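Local coordinates for TerD domain-containing protein (Streptomyces coelicolor A3, PDB 2QZ7) that is of unknown function but belongs to the TerD family linked to tellurite resistance, and binds metal ions, modelled as sodium, on a beta-sandwich, at residues A[35-47]-A[117-129]. Residues are numbered along the deposited sequence; the frame is centred on the assembly and turned at random.
Sequences SPWDRPPHHLDII and NGHKTFDDVSNTG. With NA (sodium ion), chain D; NA (sodium ion), chain E.
The imidazole of His42 lies with one face against Val125, whose CG2 stands 4.2 Å from the ring centroid and almost on the ring normal, a CH-pi contact at the metal-bearing end of the TerD beta-sandwich. Here the loop leading into strand 44-52 meets the loop that crosses from strand 104-113 of the same sheet to strand 129-134 of the other. A flat ring suits position 42 because both faces are used: CB of Ser35 packs on the side away from Val125. Val125 holds CG1 anti to its backbone N (chi1 -172°), which leaves CG2 over the ring, while CG1 lies 3.9 Å from His42 ND1 and also reaches Leu44 CD1 at 4.4 Å. Leu44 spreads its other methyl, CD2, between Phe122 and Thr128, a branched apolar residue filling a buried corner that Leu30 also lines.

Lys120 runs across the histidine edge at about a right angle, its long apolar chain packing there while a bend at chi3 brings NZ 3.0 Å from Pro41 O, at an angle too poor for a hydrogen bond. Arg39 reaches over from the exposed side, NH2 lying 3.4 Å from Lys120 CE; the two like charges probably repel slightly. Farther out, Pro40 CB rests on the amide of Asn117, 3.5 Å from its CG.

A sodium ion sits at each segment and probably steadies its backbone. One is held by Leu44 O and Asp45 OD1 with Ser81 and Glu91; His43 NE2 donates a bent bond (136°) to that OD1 on its syn side, tilted well out of the carboxylate plane. The other probably holds the turn of the 117-129 loop: Phe122 O and Val125 O bind it, and Thr128 adds its hydroxyl, OG1 lying 2.7 Å from the metal.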
ATOM      1  N   SER A  35      -2.697  -8.408  18.562  1.00 47.85           N
ATOM      2  CA  SER A  35      -2.420  -7.739  19.800  1.00 48.34           C
ATOM      3  C   SER A  35      -2.621  -8.670  21.036  1.00 50.09           C
ATOM      4  O   SER A  35      -3.391  -9.670  21.007  1.00 48.93           O
ATOM      5  CB  SER A  35      -3.279  -6.460  19.942  1.00 47.33           C
ATOM      6  OG  SER A  35      -4.695  -6.746  19.600  1.00 46.89           O
ATOM      7  N   PRO A  36      -1.928  -8.326  22.131  1.00 51.15           N
ATOM      8  CA  PRO A  36      -2.151  -9.014  23.403  1.00 52.63           C
ATOM      9  C   PRO A  36      -3.648  -9.073  23.761  1.00 53.60           C
ATOM     10  O   PRO A  36      -4.433  -8.176  23.370  1.00 54.24           O
ATOM     11  CB  PRO A  36      -1.372  -8.146  24.396  1.00 52.11           C
ATOM     12  CG  PRO A  36      -0.245  -7.558  23.562  1.00 52.00           C
ATOM     13  CD  PRO A  36      -0.883  -7.273  22.230  1.00 51.55           C
ATOM     14  N   TRP A  37      -4.030 -10.160  24.462  1.00 54.84           N
ATOM     15  CA  TRP A  37      -5.384 -10.289  25.033  1.00 56.17           C
ATOM     16  C   TRP A  37      -5.773  -9.040  25.842  1.00 56.24           C
ATOM     17  O   TRP A  37      -6.930  -8.610  25.992  1.00 56.79           O
ATOM     18  CB  TRP A  37      -5.419 -11.483  25.984  1.00 56.83           C
ATOM     19  CG  TRP A  37      -5.235 -11.060  27.422  1.00 57.76           C
ATOM     20  CD1 TRP A  37      -6.221 -10.892  28.374  1.00 59.12           C
ATOM     21  CD2 TRP A  37      -3.997 -10.706  28.062  1.00 59.28           C
ATOM     22  NE1 TRP A  37      -5.664 -10.484  29.578  1.00 59.04           N
ATOM     23  CE2 TRP A  37      -4.304 -10.361  29.417  1.00 59.46           C
ATOM     24  CE3 TRP A  37      -2.657 -10.661  27.634  1.00 58.29           C
ATOM     25  CZ2 TRP A  37      -3.314  -9.971  30.344  1.00 58.71           C
ATOM     26  CZ3 TRP A  37      -1.671 -10.279  28.557  1.00 58.54           C
ATOM     27  CH2 TRP A  37      -2.008  -9.940  29.897  1.00 58.55           C
ATOM     28  N   ASP A  38      -4.678  -8.308  26.273  1.00 56.11           N
ATOM     29  CA  ASP A  38      -4.759  -7.037  26.989  1.00 56.42           C
ATOM     30  C   ASP A  38      -5.326  -5.871  26.129  1.00 56.28           C
ATOM     31  O   ASP A  38      -5.814  -4.895  26.699  1.00 56.50           O
ATOM     32  CB  ASP A  38      -3.354  -6.685  27.522  1.00 56.64           C
ATOM     33  CG  ASP A  38      -3.335  -6.358  29.016  1.00 57.76           C
ATOM     34  OD1 ASP A  38      -4.266  -5.685  29.509  1.00 61.22           O
ATOM     35  OD2 ASP A  38      -2.371  -6.761  29.714  1.00 58.01           O
ATOM     36  N   ARG A  39      -5.286  -5.982  24.788  1.00 55.42           N
ATOM     37  CA  ARG A  39      -5.577  -4.846  23.896  1.00 55.26           C
ATOM     38  C   ARG A  39      -6.523  -5.112  22.667  1.00 54.28           C
ATOM     39  O   ARG A  39      -6.496  -6.213  22.067  1.00 55.03           O
ATOM     40  CB  ARG A  39      -4.249  -4.284  23.333  1.00 55.92           C
ATOM     41  CG  ARG A  39      -3.219  -3.678  24.324  1.00 56.87           C
ATOM     42  CD  ARG A  39      -1.933  -3.251  23.542  1.00 59.41           C
ATOM     43  NE  ARG A  39      -2.219  -2.267  22.472  1.00 59.07           N
ATOM     44  CZ  ARG A  39      -1.368  -1.853  21.526  1.00 58.34           C
ATOM     45  NH1 ARG A  39      -0.125  -2.330  21.438  1.00 58.48           N
ATOM     46  NH2 ARG A  39      -1.776  -0.946  20.649  1.00 57.22           N
ATOM     47  N   PRO A  40      -7.309  -4.072  22.251  1.00 52.42           N
ATOM     48  CA  PRO A  40      -8.050  -4.064  20.963  1.00 50.58           C
ATOM     49  C   PRO A  40      -7.196  -4.497  19.745  1.00 48.45           C
ATOM     50  O   PRO A  40      -5.980  -4.321  19.776  1.00 47.88           O
ATOM     51  CB  PRO A  40      -8.475  -2.594  20.810  1.00 50.53           C
ATOM     52  CG  PRO A  40      -8.636  -2.122  22.248  1.00 51.47           C
ATOM     53  CD  PRO A  40      -7.545  -2.828  23.027  1.00 51.96           C
ATOM     54  N   PRO A  41      -7.836  -5.076  18.703  1.00 46.47           N
ATOM     55  CA  PRO A  41      -7.136  -5.633  17.530  1.00 46.12           C
ATOM     56  C   PRO A  41      -6.197  -4.660  16.827  1.00 45.28           C
ATOM     57  O   PRO A  41      -6.391  -3.432  16.861  1.00 44.42           O
ATOM     58  CB  PRO A  41      -8.279  -6.023  16.578  1.00 45.49           C
ATOM     59  CG  PRO A  41      -9.464  -5.222  17.065  1.00 46.39           C
ATOM     60  CD  PRO A  41      -9.292  -5.215  18.550  1.00 46.48           C
ATOM     61  N   HIS A  42      -5.185  -5.232  16.186  1.00 45.22           N
ATOM     62  CA  HIS A  42      -4.329  -4.500  15.290  1.00 44.03           C
ATOM     63  C   HIS A  42      -4.865  -4.686  13.843  1.00 44.30           C
ATOM     64  O   HIS A  42      -4.774  -5.768  13.271  1.00 43.45           O
ATOM     65  CB  HIS A  42      -2.869  -4.989  15.431  1.00 44.03           C
ATOM     66  CG  HIS A  42      -2.202  -4.562  16.702  1.00 44.41           C
ATOM     67  ND1 HIS A  42      -1.240  -5.325  17.331  1.00 46.51           N
ATOM     68  CD2 HIS A  42      -2.369  -3.465  17.473  1.00 43.63           C
ATOM     69  CE1 HIS A  42      -0.827  -4.704  18.419  1.00 43.78           C
ATOM     70  NE2 HIS A  42      -1.510  -3.583  18.539  1.00 47.03           N
ATOM     71  N   HIS A  43      -5.451  -3.627  13.290  1.00 43.05           N
ATOM     72  CA  HIS A  43      -6.061  -3.660  11.975  1.00 42.60           C
ATOM     73  C   HIS A  43      -5.210  -2.804  11.035  1.00 42.11           C
ATOM     74  O   HIS A  43      -5.154  -1.569  11.167  1.00 42.17           O
ATOM     75  CB  HIS A  43      -7.509  -3.168  11.999  1.00 42.32           C
ATOM     76  CG  HIS A  43      -8.196  -3.257  10.666  1.00 42.81           C
ATOM     77  ND1 HIS A  43      -9.540  -3.006  10.502  1.00 42.91           N
ATOM     78  CD2 HIS A  43      -7.712  -3.515   9.425  1.00 42.57           C
ATOM     79  CE1 HIS A  43      -9.864  -3.144   9.229  1.00 42.83           C
ATOM     80  NE2 HIS A  43      -8.765  -3.438   8.551  1.00 43.24           N
ATOM     81  N   LEU A  44      -4.507  -3.498  10.139  1.00 41.74           N
ATOM     82  CA  LEU A  44      -3.675  -2.889   9.086  1.00 41.35           C
ATOM     83  C   LEU A  44      -4.267  -3.247   7.752  1.00 41.74           C
ATOM     84  O   LEU A  44      -4.830  -4.332   7.584  1.00 41.20           O
ATOM     85  CB  LEU A  44      -2.222  -3.375   9.090  1.00 40.96           C
ATOM     86  CG  LEU A  44      -1.261  -2.726  10.107  1.00 41.44           C
ATOM     87  CD1 LEU A  44      -1.650  -3.039  11.598  1.00 37.67           C
ATOM     88  CD2 LEU A  44       0.165  -3.138   9.818  1.00 36.19           C
ATOM     89  N   ASP A  45      -4.177  -2.290   6.830  1.00 41.93           N
ATOM     90  CA  ASP A  45      -4.669  -2.451   5.456  1.00 42.61           C
ATOM     91  C   ASP A  45      -3.616  -2.071   4.469  1.00 42.43           C
ATOM     92  O   ASP A  45      -3.003  -0.978   4.565  1.00 42.47           O
ATOM     93  CB  ASP A  45      -5.862  -1.532   5.173  1.00 41.72           C
ATOM     94  CG  ASP A  45      -7.153  -2.010   5.853  1.00 44.91           C
ATOM     95  OD1 ASP A  45      -7.332  -3.230   6.076  1.00 45.59           O
ATOM     96  OD2 ASP A  45      -8.013  -1.146   6.162  1.00 46.03           O
ATOM     97  N   ILE A  46      -3.443  -2.933   3.468  1.00 42.13           N
ATOM     98  CA  ILE A  46      -2.781  -2.487   2.233  1.00 42.77           C
ATOM     99  C   ILE A  46      -3.792  -1.608   1.495  1.00 43.72           C
ATOM    100  O   ILE A  46      -4.971  -1.990   1.324  1.00 43.16           O
ATOM    101  CB  ILE A  46      -2.398  -3.660   1.297  1.00 42.40           C
ATOM    102  CG1 ILE A  46      -1.444  -4.674   2.001  1.00 41.84           C
ATOM    103  CG2 ILE A  46      -1.700  -3.092  -0.005  1.00 44.57           C
ATOM    104  CD1 ILE A  46      -1.220  -6.005   1.133  1.00 40.89           C
ATOM    105  N   ILE A  47      -3.332  -0.451   1.038  1.00 43.58           N
ATOM    106  CA  ILE A  47      -4.196   0.476   0.297  1.00 43.34           C
ATOM    107  C   ILE A  47      -3.440   0.922  -0.929  1.00 42.97           C
ATOM    108  O   ILE A  47      -2.271   1.248  -0.820  1.00 44.06           O
ATOM    109  CB  ILE A  47      -4.519   1.747   1.165  1.00 43.25           C
ATOM    110  CG1 ILE A  47      -5.231   1.348   2.492  1.00 44.76           C
ATOM    111  CG2 ILE A  47      -5.365   2.717   0.355  1.00 42.72           C
ATOM    112  CD1 ILE A  47      -5.474   2.577   3.452  1.00 42.23           C
ATOM    113  N   ASN A 117      -8.912   2.764  17.918  1.00 53.53           N
ATOM    114  CA  ASN A 117      -8.646   2.376  19.291  1.00 53.90           C
ATOM    115  C   ASN A 117      -7.504   3.189  19.904  1.00 53.38           C
ATOM    116  O   ASN A 117      -6.846   2.732  20.822  1.00 53.98           O
ATOM    117  CB  ASN A 117      -8.367   0.873  19.357  1.00 54.42           C
ATOM    118  CG  ASN A 117      -9.529   0.040  18.823  1.00 55.29           C
ATOM    119  OD1 ASN A 117     -10.673   0.193  19.266  1.00 56.72           O
ATOM    120  ND2 ASN A 117      -9.235  -0.855  17.874  1.00 54.93           N
ATOM    121  N   GLY A 118      -7.286   4.397  19.386  1.00 52.66           N
ATOM    122  CA  GLY A 118      -6.205   5.269  19.852  1.00 51.47           C
ATOM    123  C   GLY A 118      -5.038   5.386  18.875  1.00 50.15           C
ATOM    124  O   GLY A 118      -4.889   4.551  17.963  1.00 50.11           O
ATOM    125  N   HIS A 119      -4.210   6.417  19.085  1.00 48.85           N
ATOM    126  CA  HIS A 119      -3.029   6.700  18.251  1.00 48.29           C
ATOM    127  C   HIS A 119      -2.055   5.517  18.169  1.00 47.94           C
ATOM    128  O   HIS A 119      -1.423   5.160  19.164  1.00 47.40           O
ATOM    129  CB  HIS A 119      -2.310   7.984  18.722  1.00 48.43           C
ATOM    130  CG  HIS A 119      -1.025   8.277  17.995  1.00 47.73           C
ATOM    131  ND1 HIS A 119      -0.981   8.689  16.677  1.00 48.30           N
ATOM    132  CD2 HIS A 119       0.262   8.222  18.412  1.00 47.12           C
ATOM    133  CE1 HIS A 119       0.275   8.872  16.314  1.00 46.39           C
ATOM    134  NE2 HIS A 119       1.050   8.595  17.351  1.00 48.79           N
ATOM    135  N   LYS A 120      -1.929   4.922  16.979  1.00 46.98           N
ATOM    136  CA  LYS A 120      -1.133   3.698  16.841  1.00 46.56           C
ATOM    137  C   LYS A 120      -0.184   3.741  15.629  1.00 46.35           C
ATOM    138  O   LYS A 120      -0.597   4.009  14.503  1.00 45.34           O
ATOM    139  CB  LYS A 120      -2.068   2.489  16.797  1.00 46.42           C
ATOM    140  CG  LYS A 120      -1.406   1.126  16.866  1.00 47.11           C
ATOM    141  CD  LYS A 120      -2.405   0.011  16.524  1.00 45.91           C
ATOM    142  CE  LYS A 120      -3.325  -0.295  17.725  1.00 44.45           C
ATOM    143  NZ  LYS A 120      -4.337  -1.374  17.400  1.00 42.76           N
ATOM    144  N   THR A 121       1.098   3.492  15.882  1.00 46.21           N
ATOM    145  CA  THR A 121       2.126   3.598  14.844  1.00 45.68           C
ATOM    146  C   THR A 121       2.723   2.210  14.535  1.00 44.99           C
ATOM    147  O   THR A 121       2.393   1.228  15.200  1.00 44.48           O
ATOM    148  CB  THR A 121       3.241   4.548  15.283  1.00 45.40           C
ATOM    149  OG1 THR A 121       3.978   3.936  16.345  1.00 46.64           O
ATOM    150  CG2 THR A 121       2.676   5.907  15.783  1.00 47.54           C
ATOM    151  N   PHE A 122       3.602   2.147  13.533  1.00 44.28           N
ATOM    152  CA  PHE A 122       4.278   0.912  13.134  1.00 44.09           C
ATOM    153  C   PHE A 122       5.164   0.353  14.238  1.00 44.90           C
ATOM    154  O   PHE A 122       5.378  -0.878  14.307  1.00 44.54           O
ATOM    155  CB  PHE A 122       5.073   1.113  11.831  1.00 42.83           C
ATOM    156  CG  PHE A 122       4.201   1.210  10.611  1.00 42.72           C
ATOM    157  CD1 PHE A 122       3.721   0.061   9.992  1.00 39.25           C
ATOM    158  CD2 PHE A 122       3.845   2.457  10.081  1.00 39.90           C
ATOM    159  CE1 PHE A 122       2.881   0.154   8.864  1.00 41.31           C
ATOM    160  CE2 PHE A 122       3.026   2.575   8.979  1.00 41.70           C
ATOM    161  CZ  PHE A 122       2.539   1.404   8.336  1.00 41.71           C
ATOM    162  N   ASP A 123       5.664   1.252  15.088  1.00 45.88           N
ATOM    163  CA  ASP A 123       6.485   0.894  16.263  1.00 46.74           C
ATOM    164  C   ASP A 123       5.691   0.188  17.354  1.00 46.74           C
ATOM    165  O   ASP A 123       6.260  -0.598  18.100  1.00 46.90           O
ATOM    166  CB  ASP A 123       7.181   2.120  16.863  1.00 46.96           C
ATOM    167  CG  ASP A 123       8.395   1.743  17.688  1.00 50.07           C
ATOM    168  OD1 ASP A 123       9.258   1.004  17.148  1.00 54.17           O
ATOM    169  OD2 ASP A 123       8.481   2.150  18.872  1.00 50.74           O
ATOM    170  N   ASP A 124       4.388   0.484  17.438  1.00 47.12           N
ATOM    171  CA  ASP A 124       3.444  -0.182  18.355  1.00 47.13           C
ATOM    172  C   ASP A 124       3.025  -1.611  17.947  1.00 46.97           C
ATOM    173  O   ASP A 124       2.340  -2.288  18.718  1.00 46.94           O
ATOM    174  CB  ASP A 124       2.172   0.660  18.509  1.00 46.50           C
ATOM    175  CG  ASP A 124       2.459   2.073  18.983  1.00 48.20           C
ATOM    176  OD1 ASP A 124       3.262   2.250  19.930  1.00 47.93           O
ATOM    177  OD2 ASP A 124       1.871   3.017  18.420  1.00 48.66           O
ATOM    178  N   VAL A 125       3.408  -2.056  16.750  1.00 46.43           N
ATOM    179  CA  VAL A 125       2.904  -3.329  16.203  1.00 46.66           C
ATOM    180  C   VAL A 125       4.091  -4.225  15.814  1.00 47.26           C
ATOM    181  O   VAL A 125       4.930  -3.826  14.982  1.00 47.12           O
ATOM    182  CB  VAL A 125       1.962  -3.130  14.946  1.00 47.83           C
ATOM    183  CG1 VAL A 125       1.305  -4.472  14.527  1.00 46.24           C
ATOM    184  CG2 VAL A 125       0.885  -2.061  15.197  1.00 46.91           C
ATOM    185  N   SER A 126       4.173  -5.423  16.407  1.00 47.30           N
ATOM    186  CA  SER A 126       5.358  -6.276  16.217  1.00 46.87           C
ATOM    187  C   SER A 126       5.371  -7.080  14.913  1.00 46.76           C
ATOM    188  O   SER A 126       4.324  -7.510  14.392  1.00 46.70           O
ATOM    189  CB  SER A 126       5.721  -7.117  17.474  1.00 47.56           C
ATOM    190  OG  SER A 126       4.604  -7.710  18.099  1.00 47.16           O
ATOM    191  N   ASN A 127       6.571  -7.194  14.352  1.00 45.79           N
ATOM    192  CA  ASN A 127       6.800  -7.957  13.151  1.00 45.58           C
ATOM    193  C   ASN A 127       5.942  -7.511  11.988  1.00 45.60           C
ATOM    194  O   ASN A 127       5.384  -8.330  11.257  1.00 44.62           O
ATOM    195  CB  ASN A 127       6.634  -9.450  13.450  1.00 45.72           C
ATOM    196  CG  ASN A 127       7.753  -9.983  14.327  1.00 46.33           C
ATOM    197  OD1 ASN A 127       7.533 -10.374  15.488  1.00 43.75           O
ATOM    198  ND2 ASN A 127       8.971  -9.986  13.782  1.00 46.19           N
ATOM    199  N   THR A 128       5.822  -6.185  11.848  1.00 45.55           N
ATOM    200  CA  THR A 128       5.201  -5.592  10.698  1.00 44.95           C
ATOM    201  C   THR A 128       6.183  -5.725   9.560  1.00 45.79           C
ATOM    202  O   THR A 128       7.352  -5.348   9.711  1.00 46.06           O
ATOM    203  CB  THR A 128       4.907  -4.100  10.898  1.00 45.09           C
ATOM    204  OG1 THR A 128       6.132  -3.420  11.195  1.00 42.28           O
ATOM    205  CG2 THR A 128       3.869  -3.889  12.022  1.00 43.32           C
ATOM    206  N   GLY A 129       5.715  -6.271   8.431  1.00 45.89           N
ATOM    207  CA  GLY A 129       6.573  -6.458   7.253  1.00 45.89           C
ATOM    208  C   GLY A 129       5.809  -6.426   5.944  1.00 46.71           C
ATOM    209  O   GLY A 129       4.649  -6.849   5.865  1.00 48.14           O
TER
HETATM  210 NA    NA D 194      -6.627  -5.494   6.564  1.00 30.59          NA
HETATM  211 NA    NA E 195       6.514  -2.593  13.710  1.00 52.95          NA
HETATM  212  O   HOH W   1      -8.762  -5.943   6.412  1.00 28.16           O
HETATM  213  O   HOH W   2       7.996  -1.305  12.734  1.00 43.38           O